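Peptidase S15/CocE/NonD (Thaumarchaeota archaeon SCGC AB-539-E09, PDB 4PF1) acts as an aminopeptidase, a serine peptidase of the alpha/beta-hydrolase fold that probably removes residues from the amino-terminal end of peptides. Local coordinates at residues Ser337-Leu341 and Gly454-Val458; Met527-Asp531 and Pro558-His564. All blocks are in the same frame, centred on the assembly; numbering follows the deposited sequence.

Contact 1: Ser337-Leu341 and Gly454-Val458; sequences SLGPL and GEWLV. With GOL (glycerol), chain F.
Val-458 lays its side chain against one face of the turn formed by Leu-338 to Leu-341. CB already lies 4.1 Å from Leu-341 CD1. Beyond it the two methyls part company. CG1, anti to the carbonyl carbon (chi1 -62°), drops between two leucines, 3.7 Å from Leu-341 CD1 and 4.0 Å from Leu-338 CD2. CG2 turns to the backbone instead: it sits 3.6 Å from Leu-338 O and has the Pro-340 ring alongside at CD. The other branch of Leu-338 reaches away from the valine, placing CD1 3.5 Å from Gly-454 O, a carbonyl that also accepts a hydrogen bond from Asn-327. Val-458 itself is held by its backbone, with N bonded back to Glu-455 O and O taking the hydroxyl of Tyr-524.

At the outer edge the join is polar and runs through a glycerol, probably left from the crystallisation liquor. Gly-339 N points almost straight at glycerol O3 (3.0 Å, 167° at the hydrogen), and O3 in turn donates a hydrogen bond to Glu-455 OE1 at 2.7 Å. The extended glutamate chain brings the carboxylate there; Arg-333 and Gln-330 bind the same glycerol.

The turn is type II', with Gly-339 at the positive-phi position, where a CB would run into Pro-340 CD. Leu-338 and Leu-341 exchange backbone bonds in both directions, the signature of a tight two-residue beta-hairpin, here docked on the residues that flank a short 3-10 turn of the C-terminal non-catalytic region.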
loop_
_atom_site.group_PDB
_atom_site.type_symbol
_atom_site.label_atom_id
_atom_site.label_comp_id
_atom_site.label_asym_id
_atom_site.label_seq_id
_atom_site.Cartn_x
_atom_site.Cartn_y
_atom_site.Cartn_z
ATOM N N SER A 337 6.515 -12.136 11.190
ATOM C CA SER A 337 7.597 -11.648 10.340
ATOM C C SER A 337 8.329 -10.487 11.014
ATOM O O SER A 337 7.887 -10.009 12.057
ATOM C CB SER A 337 7.036 -11.197 8.990
ATOM O OG SER A 337 6.164 -10.090 9.141
ATOM N N LEU A 338 9.451 -10.045 10.412
ATOM C CA LEU A 338 10.240 -8.886 10.837
ATOM C C LEU A 338 10.969 -8.340 9.624
ATOM O O LEU A 338 11.945 -8.940 9.164
ATOM C CB LEU A 338 11.220 -9.230 11.973
ATOM C CG LEU A 338 12.047 -8.046 12.504
ATOM C CD1 LEU A 338 11.181 -7.062 13.275
ATOM C CD2 LEU A 338 13.167 -8.522 13.364
ATOM N N GLY A 339 10.446 -7.251 9.072
ATOM C CA GLY A 339 10.954 -6.685 7.830
ATOM C C GLY A 339 10.718 -7.661 6.689
ATOM O O GLY A 339 9.598 -8.160 6.534
ATOM N N PRO A 340 11.777 -8.068 5.948
ATOM C CA PRO A 340 11.573 -9.045 4.866
ATOM C C PRO A 340 11.581 -10.500 5.353
ATOM O O PRO A 340 11.208 -11.393 4.588
ATOM C CB PRO A 340 12.748 -8.778 3.913
ATOM C CG PRO A 340 13.608 -7.724 4.582
ATOM C CD PRO A 340 13.179 -7.619 6.002
ATOM N N LEU A 341 12.013 -10.743 6.613
ATOM C CA LEU A 341 12.102 -12.093 7.179
ATOM C C LEU A 341 10.741 -12.615 7.594
ATOM O O LEU A 341 10.010 -11.920 8.291
ATOM C CB LEU A 341 13.065 -12.143 8.383
ATOM C CG LEU A 341 14.471 -11.555 8.202
ATOM C CD1 LEU A 341 15.295 -11.769 9.445
ATOM C CD2 LEU A 341 15.188 -12.169 7.007
ATOM N N GLY A 454 11.913 -0.636 14.748
ATOM C CA GLY A 454 11.767 -2.012 15.204
ATOM C C GLY A 454 12.297 -3.046 14.233
ATOM O O GLY A 454 12.554 -4.182 14.628
ATOM N N GLU A 455 12.486 -2.659 12.953
ATOM C CA GLU A 455 12.960 -3.567 11.902
ATOM C C GLU A 455 14.437 -3.333 11.529
ATOM O O GLU A 455 14.986 -4.104 10.745
ATOM C CB GLU A 455 12.100 -3.409 10.620
ATOM C CG GLU A 455 10.598 -3.283 10.837
ATOM C CD GLU A 455 9.766 -3.052 9.584
ATOM O OE1 GLU A 455 8.535 -3.270 9.645
ATOM O OE2 GLU A 455 10.337 -2.650 8.543
ATOM N N TRP A 456 15.067 -2.274 12.069
ATOM C CA TRP A 456 16.404 -1.819 11.679
ATOM C C TRP A 456 17.531 -2.860 11.833
ATOM O O TRP A 456 18.433 -2.868 10.997
ATOM C CB TRP A 456 16.756 -0.485 12.369
ATOM C CG TRP A 456 17.772 -0.506 13.479
ATOM C CD1 TRP A 456 17.517 -0.368 14.812
ATOM C CD2 TRP A 456 19.196 -0.394 13.331
ATOM N NE1 TRP A 456 18.697 -0.256 15.512
ATOM C CE2 TRP A 456 19.745 -0.288 14.628
ATOM C CE3 TRP A 456 20.068 -0.424 12.228
ATOM C CZ2 TRP A 456 21.125 -0.233 14.855
ATOM C CZ3 TRP A 456 21.434 -0.368 12.454
ATOM C CH2 TRP A 456 21.951 -0.265 13.752
ATOM N N LEU A 457 17.468 -3.760 12.829
ATOM C CA LEU A 457 18.547 -4.737 13.014
ATOM C C LEU A 457 18.594 -5.834 11.921
ATOM O O LEU A 457 19.575 -6.580 11.868
ATOM C CB LEU A 457 18.524 -5.365 14.416
ATOM C CG LEU A 457 19.038 -4.458 15.554
ATOM C CD1 LEU A 457 19.068 -5.205 16.856
ATOM C CD2 LEU A 457 20.435 -3.900 15.249
ATOM N N VAL A 458 17.581 -5.895 11.025
ATOM C CA VAL A 458 17.591 -6.844 9.901
ATOM C C VAL A 458 17.704 -6.071 8.557
ATOM O O VAL A 458 17.498 -6.653 7.491
ATOM C CB VAL A 458 16.411 -7.869 9.907
ATOM C CG1 VAL A 458 16.459 -8.753 11.146
ATOM C CG2 VAL A 458 15.051 -7.186 9.771
HETATM C C1 GOL F . 5.456 -7.499 12.203
HETATM O O1 GOL F . 5.218 -8.079 13.479
HETATM C C2 GOL F . 6.759 -6.735 12.194
HETATM O O2 GOL F . 6.626 -5.537 12.964
HETATM C C3 GOL F . 7.160 -6.389 10.779
HETATM O O3 GOL F . 8.440 -5.780 10.761
#

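Contact 2: Met527-Asp531 and Pro558-His564; sequences MLSAD and PLPQVSH
Ser-529 and Pro-560 make the one direct hydrogen bond between these segments: Ser-529 OG donates to Pro-560 O at 2.6 Å. With OG anti to the backbone N (chi1 176°), the hydroxyl is carried across to the proline, where it meets the carbonyl at a C=O...O angle of 124°, tilted 23° from the carbonyl plane. Ser-529 OG also rests 3.3 Å from Pro-560 CD, while Ser-529 CB packs 3.6 Å from Val-562 CG1. Leu-559 reaches across so that its CD2 lies 3.4 Å from Asp-531 N.

The serine sits at a corner of its strand: Leu-528 and Ser-529 both face Ile-507, a classic beta bulge, in an edge strand of the antiparallel sheet of the beta-rich C-terminal region. Two waters bridge the segments. One donates to both Leu-528 O and Gln-561 O; another joins Asp-531 OD2 (2.6 Å) to Pro-558 O, while OD1 of that aspartate pairs with His-198.

Both methyls of Leu-528 lie on one side of the His-564 ring. In each residue CG is turned away from its own backbone N, which brings isobutyl group and imidazole together. Leu-528 CD1 lies over the face, toward the rim, 3.8 Å from the centroid of the His-564 ring in a CH-pi contact; Leu-528 CD2 stays near the imidazole CD2 and CG and reaches Val-562 CG1 at 4.0 Å. The imidazole is gripped at both nitrogens, by Thr-380 at ND1 and Asp-509 at NE2, so its rotation is fixed. An alanine here is likely to leave Asp-509 without its mate in a buried setting and open a gap beneath the methyls of Leu-528.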
loop_
_atom_site.group_PDB
_atom_site.type_symbol
_atom_site.label_atom_id
_atom_site.label_comp_id
_atom_site.label_asym_id
_atom_site.label_seq_id
_atom_site.Cartn_x
_atom_site.Cartn_y
_atom_site.Cartn_z
ATOM N N MET A 527 21.503 -8.034 7.917
ATOM C CA MET A 527 22.270 -7.931 9.154
ATOM C C MET A 527 21.727 -8.965 10.144
ATOM O O MET A 527 20.510 -9.179 10.198
ATOM C CB MET A 527 22.216 -6.513 9.731
ATOM C CG MET A 527 23.339 -6.240 10.722
ATOM S SD MET A 527 23.700 -4.485 10.920
ATOM C CE MET A 527 22.277 -3.974 11.917
ATOM N N LEU A 528 22.626 -9.660 10.855
ATOM C CA LEU A 528 22.240 -10.753 11.748
ATOM C C LEU A 528 22.690 -10.503 13.196
ATOM O O LEU A 528 21.932 -10.775 14.128
ATOM C CB LEU A 528 22.833 -12.071 11.209
ATOM C CG LEU A 528 22.437 -13.354 11.926
ATOM C CD1 LEU A 528 21.028 -13.791 11.541
ATOM C CD2 LEU A 528 23.422 -14.449 11.630
ATOM N N SER A 529 23.922 -10.017 13.377
ATOM C CA SER A 529 24.489 -9.701 14.688
ATOM C C SER A 529 25.524 -8.616 14.519
ATOM O O SER A 529 26.476 -8.795 13.766
ATOM C CB SER A 529 25.102 -10.943 15.328
ATOM O OG SER A 529 25.737 -10.638 16.557
ATOM N N ALA A 530 25.318 -7.465 15.171
ATOM C CA ALA A 530 26.226 -6.334 15.035
ATOM C C ALA A 530 26.304 -5.503 16.306
ATOM O O ALA A 530 25.300 -5.339 17.002
ATOM C CB ALA A 530 25.784 -5.454 13.876
ATOM N N ASP A 531 27.492 -4.958 16.598
ATOM C CA ASP A 531 27.677 -4.065 17.736
ATOM C C ASP A 531 28.848 -3.112 17.517
ATOM O O ASP A 531 29.545 -3.196 16.503
ATOM C CB ASP A 531 27.817 -4.827 19.067
ATOM C CG ASP A 531 26.960 -4.213 20.169
ATOM O OD1 ASP A 531 26.847 -2.964 20.210
ATOM O OD2 ASP A 531 26.370 -4.978 20.956
ATOM N N PRO A 558 32.396 -8.628 21.985
ATOM C CA PRO A 558 31.326 -9.640 21.981
ATOM C C PRO A 558 30.125 -9.095 21.217
ATOM O O PRO A 558 29.811 -7.910 21.337
ATOM C CB PRO A 558 31.015 -9.856 23.474
ATOM C CG PRO A 558 32.085 -9.093 24.235
ATOM C CD PRO A 558 32.550 -8.013 23.317
ATOM N N LEU A 559 29.511 -9.926 20.369
ATOM C CA LEU A 559 28.413 -9.480 19.519
ATOM C C LEU A 559 27.071 -10.099 19.944
ATOM O O LEU A 559 27.069 -11.132 20.614
ATOM C CB LEU A 559 28.730 -9.811 18.045
ATOM C CG LEU A 559 29.946 -9.078 17.446
ATOM C CD1 LEU A 559 30.467 -9.795 16.221
ATOM C CD2 LEU A 559 29.619 -7.622 17.120
ATOM N N PRO A 560 25.913 -9.488 19.564
ATOM C CA PRO A 560 24.608 -10.057 19.970
ATOM C C PRO A 560 24.457 -11.539 19.621
ATOM O O PRO A 560 25.053 -12.015 18.660
ATOM C CB PRO A 560 23.601 -9.206 19.198
ATOM C CG PRO A 560 24.279 -7.903 19.012
ATOM C CD PRO A 560 25.733 -8.225 18.811
ATOM N N GLN A 561 23.654 -12.258 20.409
ATOM C CA GLN A 561 23.423 -13.699 20.261
ATOM C C GLN A 561 22.951 -14.079 18.869
ATOM O O GLN A 561 22.279 -13.290 18.192
ATOM C CB GLN A 561 22.398 -14.208 21.296
ATOM C CG GLN A 561 22.715 -13.844 22.744
ATOM C CD GLN A 561 24.078 -14.296 23.217
ATOM O OE1 GLN A 561 24.488 -15.447 23.027
ATOM N NE2 GLN A 561 24.790 -13.404 23.890
ATOM N N VAL A 562 23.323 -15.299 18.440
ATOM C CA VAL A 562 22.909 -15.884 17.168
ATOM C C VAL A 562 22.375 -17.305 17.388
ATOM O O VAL A 562 22.828 -18.021 18.279
ATOM C CB VAL A 562 24.016 -15.869 16.072
ATOM C CG1 VAL A 562 24.267 -14.457 15.556
ATOM C CG2 VAL A 562 25.315 -16.523 16.558
ATOM N N SER A 563 21.399 -17.683 16.574
ATOM C CA SER A 563 20.776 -18.999 16.490
ATOM C C SER A 563 20.278 -19.065 15.083
ATOM O O SER A 563 19.181 -18.588 14.786
ATOM C CB SER A 563 19.656 -19.147 17.520
ATOM O OG SER A 563 19.238 -20.498 17.613
ATOM N N HIS A 564 21.178 -19.434 14.170
ATOM C CA HIS A 564 20.904 -19.301 12.754
ATOM C C HIS A 564 21.506 -20.410 11.915
ATOM O O HIS A 564 22.567 -20.951 12.243
ATOM C CB HIS A 564 21.482 -17.946 12.292
ATOM C CG HIS A 564 21.160 -17.565 10.882
ATOM N ND1 HIS A 564 19.886 -17.173 10.517
ATOM C CD2 HIS A 564 21.977 -17.454 9.810
ATOM C CE1 HIS A 564 19.960 -16.875 9.231
ATOM N NE2 HIS A 564 21.201 -17.018 8.766
HETATM O O HOH W 1 20.989 -13.110 15.496
HETATM O O HOH W 2 27.274 -7.228 21.855
#

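In the fold
The two contacts lie side by side, their centres 14 Å apart, and Met-527 is what joins them. Its CB is 3.4 Å from Leu-457 O, its CE 3.7 Å from Trp-456 CZ3, and its backbone O 4.2 Å from Val-458 CG1. Strand 525-534 thus has the loop of contact 1 packed against its start, while segment 558-564 packs along the next few residues. Met-527 itself does not touch segment 558-564, so the link runs through the strand it shares with Leu-528 and Ser-529. Gly-454 of contact 1 lies near, without touching, a Ser-His-Asp group whose geometry is consistent with a catalytic charge relay. Contact 2 is more deeply buried.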